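Local coordinates for protein monoacylglycerol lipase (Palaeococcus ferrophilus, PDB 6QE2) that probably hydrolyses monoacylglycerols to free fatty acid and glycerol, as a monoacylglycerol lipase of the alpha/beta-hydrolase fold, at residues Gly27-Leu32 and Glu234-Pro239; Gly42-Asp47 and Asp71-Glu76. All coordinates share one frame; numbering follows the deposited sequence.

Interaction 1 (Gly27-Leu32 and Glu234-Pro239)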
ATOM      1  N   GLY A  27       7.043  -8.459  -6.312  1.00 28.96           N
ATOM      2  CA  GLY A  27       7.527  -9.821  -6.167  1.00 29.75           C
ATOM      3  C   GLY A  27       7.552 -10.332  -4.740  1.00 32.70           C
ATOM      4  O   GLY A  27       7.677 -11.545  -4.541  1.00 29.63           O
ATOM      5  N   ARG A  28       7.406  -9.453  -3.749  1.00 28.51           N
ATOM      6  CA  ARG A  28       7.385  -9.901  -2.366  1.00 28.07           C
ATOM      7  C   ARG A  28       6.045 -10.498  -1.961  1.00 34.10           C
ATOM      8  O   ARG A  28       5.922 -10.995  -0.839  1.00 36.04           O
ATOM      9  CB  ARG A  28       7.718  -8.739  -1.427  1.00 30.53           C
ATOM     10  CG  ARG A  28       9.073  -8.110  -1.668  1.00 27.63           C
ATOM     11  CD  ARG A  28       9.363  -7.077  -0.584  1.00 22.81           C
ATOM     12  NE  ARG A  28       9.564  -7.700   0.724  1.00 28.36           N
ATOM     13  CZ  ARG A  28       9.179  -7.157   1.877  1.00 31.48           C
ATOM     14  NH1 ARG A  28       8.543  -5.996   1.883  1.00 28.60           N
ATOM     15  NH2 ARG A  28       9.415  -7.780   3.023  1.00 30.12           N
ATOM     16  N   TYR A  29       5.046 -10.474  -2.844  1.00 28.09           N
ATOM     17  CA  TYR A  29       3.682 -10.853  -2.499  1.00 24.34           C
ATOM     18  C   TYR A  29       3.285 -12.198  -3.102  1.00 25.55           C
ATOM     19  O   TYR A  29       2.098 -12.461  -3.311  1.00 29.72           O
ATOM     20  CB  TYR A  29       2.712  -9.759  -2.935  1.00 24.55           C
ATOM     21  CG  TYR A  29       2.905  -8.499  -2.134  1.00 25.89           C
ATOM     22  CD1 TYR A  29       3.845  -7.548  -2.512  1.00 30.15           C
ATOM     23  CD2 TYR A  29       2.173  -8.279  -0.980  1.00 29.89           C
ATOM     24  CE1 TYR A  29       4.036  -6.396  -1.757  1.00 28.14           C
ATOM     25  CE2 TYR A  29       2.354  -7.134  -0.228  1.00 35.04           C
ATOM     26  CZ  TYR A  29       3.284  -6.198  -0.623  1.00 32.45           C
ATOM     27  OH  TYR A  29       3.457  -5.059   0.143  1.00 33.39           O
ATOM     28  N   GLY A  30       4.270 -13.057  -3.371  1.00 30.64           N
ATOM     29  CA  GLY A  30       3.983 -14.333  -4.012  1.00 31.14           C
ATOM     30  C   GLY A  30       2.999 -15.186  -3.236  1.00 31.61           C
ATOM     31  O   GLY A  30       2.158 -15.873  -3.825  1.00 30.11           O
ATOM     32  N   LYS A  31       3.110 -15.187  -1.906  1.00 27.86           N
ATOM     33  CA  LYS A  31       2.214 -16.002  -1.091  1.00 28.65           C
ATOM     34  C   LYS A  31       0.770 -15.532  -1.215  1.00 33.06           C
ATOM     35  O   LYS A  31      -0.143 -16.339  -1.432  1.00 28.73           O
ATOM     36  CB  LYS A  31       2.672 -15.980   0.369  1.00 30.79           C
ATOM     37  CG  LYS A  31       1.835 -16.838   1.311  1.00 36.39           C
ATOM     38  CD  LYS A  31       2.004 -18.317   0.993  1.00 39.35           C
ATOM     39  CE  LYS A  31       1.391 -19.193   2.076  1.00 37.64           C
ATOM     40  NZ  LYS A  31       1.763 -20.624   1.889  1.00 39.15           N
ATOM     41  N   LEU A  32       0.538 -14.220  -1.094  1.00 26.08           N
ATOM     42  CA  LEU A  32      -0.826 -13.704  -1.186  1.00 26.29           C
ATOM     43  C   LEU A  32      -1.400 -13.900  -2.583  1.00 29.17           C
ATOM     44  O   LEU A  32      -2.585 -14.225  -2.732  1.00 29.61           O
ATOM     45  CB  LEU A  32      -0.864 -12.225  -0.793  1.00 30.60           C
ATOM     46  CG  LEU A  32      -2.210 -11.513  -0.959  1.00 25.68           C
ATOM     47  CD1 LEU A  32      -3.290 -12.104  -0.051  1.00 25.45           C
ATOM     48  CD2 LEU A  32      -2.046 -10.018  -0.686  1.00 27.43           C
ATOM     49  N   GLU A 234       4.983  -4.985   8.848  1.00 26.10           N
ATOM     50  CA  GLU A 234       4.655  -6.049   7.902  1.00 26.67           C
ATOM     51  C   GLU A 234       4.087  -7.225   8.685  1.00 32.86           C
ATOM     52  O   GLU A 234       4.811  -7.887   9.436  1.00 30.48           O
ATOM     53  CB  GLU A 234       5.878  -6.462   7.093  1.00 27.31           C
ATOM     54  CG  GLU A 234       6.319  -5.395   6.122  1.00 30.79           C
ATOM     55  CD  GLU A 234       7.480  -5.820   5.255  1.00 30.36           C
ATOM     56  OE1 GLU A 234       7.928  -6.979   5.374  1.00 32.30           O
ATOM     57  OE2 GLU A 234       7.948  -4.986   4.454  1.00 35.64           O
ATOM     58  N   ILE A 235       2.786  -7.467   8.524  1.00 28.13           N
ATOM     59  CA  ILE A 235       2.150  -8.615   9.161  1.00 24.83           C
ATOM     60  C   ILE A 235       2.296  -9.876   8.319  1.00 32.12           C
ATOM     61  O   ILE A 235       2.098 -10.982   8.850  1.00 29.16           O
ATOM     62  CB  ILE A 235       0.667  -8.302   9.448  1.00 29.17           C
ATOM     63  CG1 ILE A 235       0.531  -6.905  10.057  1.00 27.52           C
ATOM     64  CG2 ILE A 235       0.061  -9.312  10.421  1.00 32.23           C
ATOM     65  CD1 ILE A 235      -0.887  -6.379  10.086  1.00 28.57           C
ATOM     66  N   PHE A 236       2.686  -9.741   7.042  1.00 29.45           N
ATOM     67  CA  PHE A 236       2.658 -10.846   6.077  1.00 31.81           C
ATOM     68  C   PHE A 236       3.447 -12.057   6.548  1.00 35.75           C
ATOM     69  O   PHE A 236       3.034 -13.201   6.314  1.00 31.18           O
ATOM     70  CB  PHE A 236       3.217 -10.390   4.726  1.00 29.25           C
ATOM     71  CG  PHE A 236       2.461  -9.265   4.100  1.00 37.24           C
ATOM     72  CD1 PHE A 236       2.778  -7.950   4.396  1.00 39.76           C
ATOM     73  CD2 PHE A 236       1.444  -9.519   3.193  1.00 36.04           C
ATOM     74  CE1 PHE A 236       2.084  -6.908   3.812  1.00 41.65           C
ATOM     75  CE2 PHE A 236       0.744  -8.482   2.608  1.00 44.94           C
ATOM     76  CZ  PHE A 236       1.064  -7.172   2.920  1.00 35.29           C
ATOM     77  N   GLU A 237       4.622 -11.802   7.110  1.00 30.51           N
ATOM     78  CA  GLU A 237       5.506 -12.859   7.575  1.00 29.05           C
ATOM     79  C   GLU A 237       5.625 -12.960   9.093  1.00 27.40           C
ATOM     80  O   GLU A 237       6.528 -13.618   9.597  1.00 36.73           O
ATOM     81  CB  GLU A 237       6.884 -12.714   6.928  1.00 33.35           C
ATOM     82  CG  GLU A 237       6.817 -12.421   5.437  1.00 40.70           C
ATOM     83  CD  GLU A 237       8.179 -12.400   4.778  1.00 47.78           C
ATOM     84  OE1 GLU A 237       8.777 -13.482   4.610  1.00 54.40           O
ATOM     85  OE2 GLU A 237       8.648 -11.303   4.417  1.00 34.74           O
ATOM     86  N   ASP A 238       4.728 -12.302   9.818  1.00 27.59           N
ATOM     87  CA  ASP A 238       4.775 -12.341  11.274  1.00 27.94           C
ATOM     88  C   ASP A 238       4.596 -13.784  11.708  1.00 38.83           C
ATOM     89  O   ASP A 238       3.722 -14.481  11.198  1.00 38.50           O
ATOM     90  CB  ASP A 238       3.655 -11.485  11.859  1.00 27.33           C
ATOM     91  CG  ASP A 238       3.808 -11.261  13.348  1.00 34.85           C
ATOM     92  OD1 ASP A 238       3.130 -11.957  14.128  1.00 31.37           O
ATOM     93  OD2 ASP A 238       4.606 -10.388  13.736  1.00 38.48           O
ATOM     94  N   PRO A 239       5.405 -14.204  12.719  1.00 43.18           N
ATOM     95  CA  PRO A 239       5.341 -15.581  13.232  1.00 43.44           C
ATOM     96  C   PRO A 239       4.003 -15.916  13.823  1.00 38.89           C
ATOM     97  O   PRO A 239       3.464 -16.995  13.552  1.00 49.43           O
ATOM     98  CB  PRO A 239       6.452 -15.596  14.300  1.00 43.61           C
ATOM     99  CG  PRO A 239       7.396 -14.425  13.902  1.00 48.80           C
ATOM    100  CD  PRO A 239       6.413 -13.390  13.456  1.00 34.11           C
TER
HETATM  101  O   HOH W   1       6.503 -10.772   2.110  1.00 47.19           O
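The ring of Y29 turns its edge toward the face of F236 in a T-shaped pair, with planes at 87° and centroids 5.1 Å apart. Y29 CE2 comes nearest, 3.4 Å from F236 CZ. F236 is also paired edge-to-face with H86 and F245, so several rings gather here. The second flat pair is polar: the guanidinium of R28, turned toward E234 by a bend at chi3 (68°), meets its carboxylate edge-on, one nitrogen to each oxygen, the planes 40° apart. R28 NH1 reaches E234 OE2 at 2.8 Å in a nearly straight bond that stays in the guanidinium plane but arrives from above the carboxylate plane; R28 NH2 binds E234 OE1 at 2.9 Å from its syn side. E234 OE2 also bonds a glycerol, probably from the crystallisation liquor. E237 OE2 adds a long salt bridge to R28 NH2 at 3.9 Å, and a water bonded to R28 O makes a weak bond to the same E237 oxygen. E237 has its stronger partner in R158, while E24 forms a salt bridge with R28 and shares a hydrogen bond with Y29 OH. Buried E234 directly follows H233 of the probable Ser-His-Asp triad. R28 thus offsets part of the negative charge gathered from E234, E24 and E237, and its two bonds tie the histidine-bearing loop to the 3-10 turn ahead of helix 30-38 and would probably favour ionised E234.

Interaction 2 (Gly42-Asp47 and Asp71-Glu76)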
ATOM      1  N   GLY A  42      -8.199 -13.299 -10.139  1.00 24.64           N
ATOM      2  CA  GLY A  42      -7.036 -12.875 -10.877  1.00 24.45           C
ATOM      3  C   GLY A  42      -6.377 -11.752 -10.097  1.00 22.08           C
ATOM      4  O   GLY A  42      -7.044 -11.011  -9.387  1.00 24.44           O
ATOM      5  N   VAL A  43      -5.055 -11.662 -10.197  1.00 21.57           N
ATOM      6  CA  VAL A  43      -4.299 -10.599  -9.542  1.00 21.27           C
ATOM      7  C   VAL A  43      -3.522  -9.855 -10.613  1.00 22.21           C
ATOM      8  O   VAL A  43      -2.827 -10.476 -11.424  1.00 26.49           O
ATOM      9  CB  VAL A  43      -3.352 -11.136  -8.454  1.00 28.03           C
ATOM     10  CG1 VAL A  43      -2.546  -9.981  -7.836  1.00 24.01           C
ATOM     11  CG2 VAL A  43      -4.139 -11.881  -7.378  1.00 26.75           C
ATOM     12  N   TYR A  44      -3.660  -8.531 -10.628  1.00 20.07           N
ATOM     13  CA  TYR A  44      -2.910  -7.667 -11.530  1.00 20.58           C
ATOM     14  C   TYR A  44      -1.846  -6.984 -10.688  1.00 23.55           C
ATOM     15  O   TYR A  44      -2.170  -6.195  -9.794  1.00 24.25           O
ATOM     16  CB  TYR A  44      -3.822  -6.652 -12.219  1.00 20.29           C
ATOM     17  CG  TYR A  44      -3.204  -5.964 -13.422  1.00 21.48           C
ATOM     18  CD1 TYR A  44      -2.076  -5.163 -13.290  1.00 25.66           C
ATOM     19  CD2 TYR A  44      -3.751  -6.115 -14.684  1.00 24.19           C
ATOM     20  CE1 TYR A  44      -1.510  -4.536 -14.383  1.00 24.39           C
ATOM     21  CE2 TYR A  44      -3.191  -5.490 -15.785  1.00 28.56           C
ATOM     22  CZ  TYR A  44      -2.073  -4.698 -15.623  1.00 25.56           C
ATOM     23  OH  TYR A  44      -1.510  -4.066 -16.708  1.00 27.18           O
ATOM     24  N   ALA A  45      -0.587  -7.303 -10.959  1.00 24.19           N
ATOM     25  CA  ALA A  45       0.528  -6.739 -10.217  1.00 28.22           C
ATOM     26  C   ALA A  45       1.308  -5.784 -11.105  1.00 27.19           C
ATOM     27  O   ALA A  45       1.377  -5.955 -12.324  1.00 24.88           O
ATOM     28  CB  ALA A  45       1.456  -7.841  -9.697  1.00 27.71           C
ATOM     29  N   PHE A  46       1.901  -4.774 -10.481  1.00 24.09           N
ATOM     30  CA  PHE A  46       2.808  -3.893 -11.196  1.00 21.92           C
ATOM     31  C   PHE A  46       3.838  -3.392 -10.201  1.00 20.97           C
ATOM     32  O   PHE A  46       3.610  -3.394  -8.992  1.00 23.26           O
ATOM     33  CB  PHE A  46       2.080  -2.706 -11.855  1.00 21.81           C
ATOM     34  CG  PHE A  46       1.524  -1.701 -10.865  1.00 25.38           C
ATOM     35  CD1 PHE A  46       0.277  -1.885 -10.286  1.00 26.39           C
ATOM     36  CD2 PHE A  46       2.264  -0.584 -10.504  1.00 25.42           C
ATOM     37  CE1 PHE A  46      -0.226  -0.967  -9.372  1.00 24.76           C
ATOM     38  CE2 PHE A  46       1.770   0.335  -9.584  1.00 25.73           C
ATOM     39  CZ  PHE A  46       0.522   0.140  -9.018  1.00 25.24           C
ATOM     40  N   ASP A  47       4.980  -2.964 -10.721  1.00 25.69           N
ATOM     41  CA  ASP A  47       5.982  -2.286  -9.914  1.00 27.02           C
ATOM     42  C   ASP A  47       5.910  -0.797 -10.209  1.00 24.61           C
ATOM     43  O   ASP A  47       5.863  -0.391 -11.374  1.00 24.85           O
ATOM     44  CB  ASP A  47       7.382  -2.843 -10.190  1.00 26.51           C
ATOM     45  CG  ASP A  47       7.586  -4.232  -9.593  1.00 26.97           C
ATOM     46  OD1 ASP A  47       6.676  -4.719  -8.890  1.00 26.53           O
ATOM     47  OD2 ASP A  47       8.656  -4.838  -9.815  1.00 29.80           O
ATOM     48  N   ASP A  71      -5.692   3.728 -12.913  1.00 23.13           N
ATOM     49  CA  ASP A  71      -6.682   4.121 -13.907  1.00 26.03           C
ATOM     50  C   ASP A  71      -6.480   3.291 -15.168  1.00 23.51           C
ATOM     51  O   ASP A  71      -7.413   2.731 -15.702  1.00 23.98           O
ATOM     52  CB  ASP A  71      -6.512   5.587 -14.295  1.00 25.06           C
ATOM     53  CG  ASP A  71      -7.098   6.542 -13.292  1.00 31.38           C
ATOM     54  OD1 ASP A  71      -7.948   6.150 -12.486  1.00 29.08           O
ATOM     55  OD2 ASP A  71      -6.703   7.714 -13.332  1.00 28.96           O
ATOM     56  N   SER A  72      -5.243   3.249 -15.644  1.00 24.93           N
ATOM     57  CA  SER A  72      -4.879   2.493 -16.827  1.00 24.26           C
ATOM     58  C   SER A  72      -5.170   1.005 -16.682  1.00 26.51           C
ATOM     59  O   SER A  72      -5.611   0.375 -17.623  1.00 24.10           O
ATOM     60  CB  SER A  72      -3.405   2.716 -17.176  1.00 28.83           C
ATOM     61  OG  SER A  72      -2.550   1.873 -16.443  1.00 32.66           O
ATOM     62  N   ILE A  73      -4.921   0.448 -15.504  1.00 23.44           N
ATOM     63  CA  ILE A  73      -5.190  -0.970 -15.294  1.00 22.51           C
ATOM     64  C   ILE A  73      -6.686  -1.243 -15.351  1.00 24.23           C
ATOM     65  O   ILE A  73      -7.123  -2.241 -15.936  1.00 26.09           O
ATOM     66  CB  ILE A  73      -4.577  -1.428 -13.957  1.00 22.19           C
ATOM     67  CG1 ILE A  73      -3.047  -1.359 -14.020  1.00 22.72           C
ATOM     68  CG2 ILE A  73      -5.045  -2.838 -13.606  1.00 23.01           C
ATOM     69  CD1 ILE A  73      -2.374  -1.561 -12.667  1.00 27.67           C
ATOM     70  N   ILE A  74      -7.496  -0.375 -14.738  1.00 21.79           N
ATOM     71  CA  ILE A  74      -8.944  -0.570 -14.776  1.00 21.69           C
ATOM     72  C   ILE A  74      -9.468  -0.428 -16.205  1.00 28.95           C
ATOM     73  O   ILE A  74     -10.369  -1.165 -16.624  1.00 27.59           O
ATOM     74  CB  ILE A  74      -9.637   0.396 -13.797  1.00 26.09           C
ATOM     75  CG1 ILE A  74      -9.281   0.021 -12.355  1.00 24.77           C
ATOM     76  CG2 ILE A  74     -11.150   0.375 -13.972  1.00 27.21           C
ATOM     77  CD1 ILE A  74      -9.834   0.974 -11.324  1.00 23.33           C
ATOM     78  N   GLU A  75      -8.900   0.496 -16.983  1.00 21.53           N
ATOM     79  CA  GLU A  75      -9.287   0.605 -18.392  1.00 24.57           C
ATOM     80  C   GLU A  75      -8.940  -0.664 -19.163  1.00 28.18           C
ATOM     81  O   GLU A  75      -9.726  -1.131 -19.997  1.00 31.33           O
ATOM     82  CB  GLU A  75      -8.587   1.797 -19.050  1.00 26.41           C
ATOM     83  CG  GLU A  75      -9.038   2.022 -20.503  1.00 35.72           C
ATOM     84  CD  GLU A  75      -8.415   3.242 -21.160  1.00 46.21           C
ATOM     85  OE1 GLU A  75      -8.594   4.377 -20.673  1.00 40.26           O
ATOM     86  OE2 GLU A  75      -7.759   3.053 -22.210  1.00 34.63           O
ATOM     87  N   GLU A  76      -7.758  -1.233 -18.899  1.00 23.16           N
ATOM     88  CA  GLU A  76      -7.345  -2.460 -19.572  1.00 23.90           C
ATOM     89  C   GLU A  76      -8.248  -3.631 -19.211  1.00 28.90           C
ATOM     90  O   GLU A  76      -8.610  -4.440 -20.075  1.00 25.05           O
ATOM     91  CB  GLU A  76      -5.897  -2.786 -19.207  1.00 28.28           C
ATOM     92  CG  GLU A  76      -5.398  -4.117 -19.753  1.00 31.42           C
ATOM     93  CD  GLU A  76      -4.025  -4.478 -19.221  1.00 30.21           C
ATOM     94  OE1 GLU A  76      -3.379  -3.600 -18.606  1.00 28.58           O
ATOM     95  OE2 GLU A  76      -3.590  -5.633 -19.419  1.00 31.91           O
TER
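Y44 is the first residue of strand 42-46 to meet helix 63-77, and it makes the main contact. Its CG stands anti to the backbone N (chi1 -165°), sending the ring out from the sheet toward the helix, where I73 covers one face. I73 CG2 sits almost over the ring centre, 3.6 Å from the Y44 centroid and nearly along the ring normal, a CH-pi contact. The other branch of I73 runs on toward the ring rim, with CD1 3.5 Å from Y44 CE1. Beyond the apolar part, the phenol reaches the last turn of the helix: Y44 OH gives a hydrogen bond of 2.7 Å to E76 OE1, received on the syn side of the carboxylate and somewhat out of its plane. The carboxylate stands nearly upright to the ring, their planes 82° apart, and the extended chain of E76 brings it there. R5 is a further hydrogen-bonding partner of Y44 OH, giving this buried phenol oxygen two partners.

Two residues after Y44, on the same side of the strand, F46 has its ring CG between the backbone N and the carbonyl carbon. Its CD1 lies 3.6 Å from I73 CD1, and the methyl end of I73 therefore touches both aromatic rings. F46 also packs on I69, one turn earlier in the helix, and its ring meets that of W48.

The strand and helix segments run at 143° to each other, with axes 10.7 Å apart at closest approach. Helix 63-77 packs here on one side of the central mixed sheet of the alpha/beta-hydrolase fold. V43 instead packs on helix 30-38, and strand 42-46 itself lies between strands 5-8 and 15-19, with R5 and K7 of the former also touching this contact.

How the interactions relate
Interaction 2 is nested within the chain loop that interaction 1 closes, and helix 30-38, which begins in one, is followed in the chain by strand 42-46 of the other. Their centres lie about 20 Å apart and they do not touch. The 42-47 and 71-76 contact is buried strand-to-helix packing, governed by an isoleucine against aromatic rings, with one hydrogen bond to a glutamate at its exposed border. Interaction 1 is only partly buried and lies close to the probable catalytic residues; there a network of charges lies beside an aromatic pair. One thus binds a helix to the sheet, the other joins the 3-10 turn before helix 30-38 to a loop some 200 residues later.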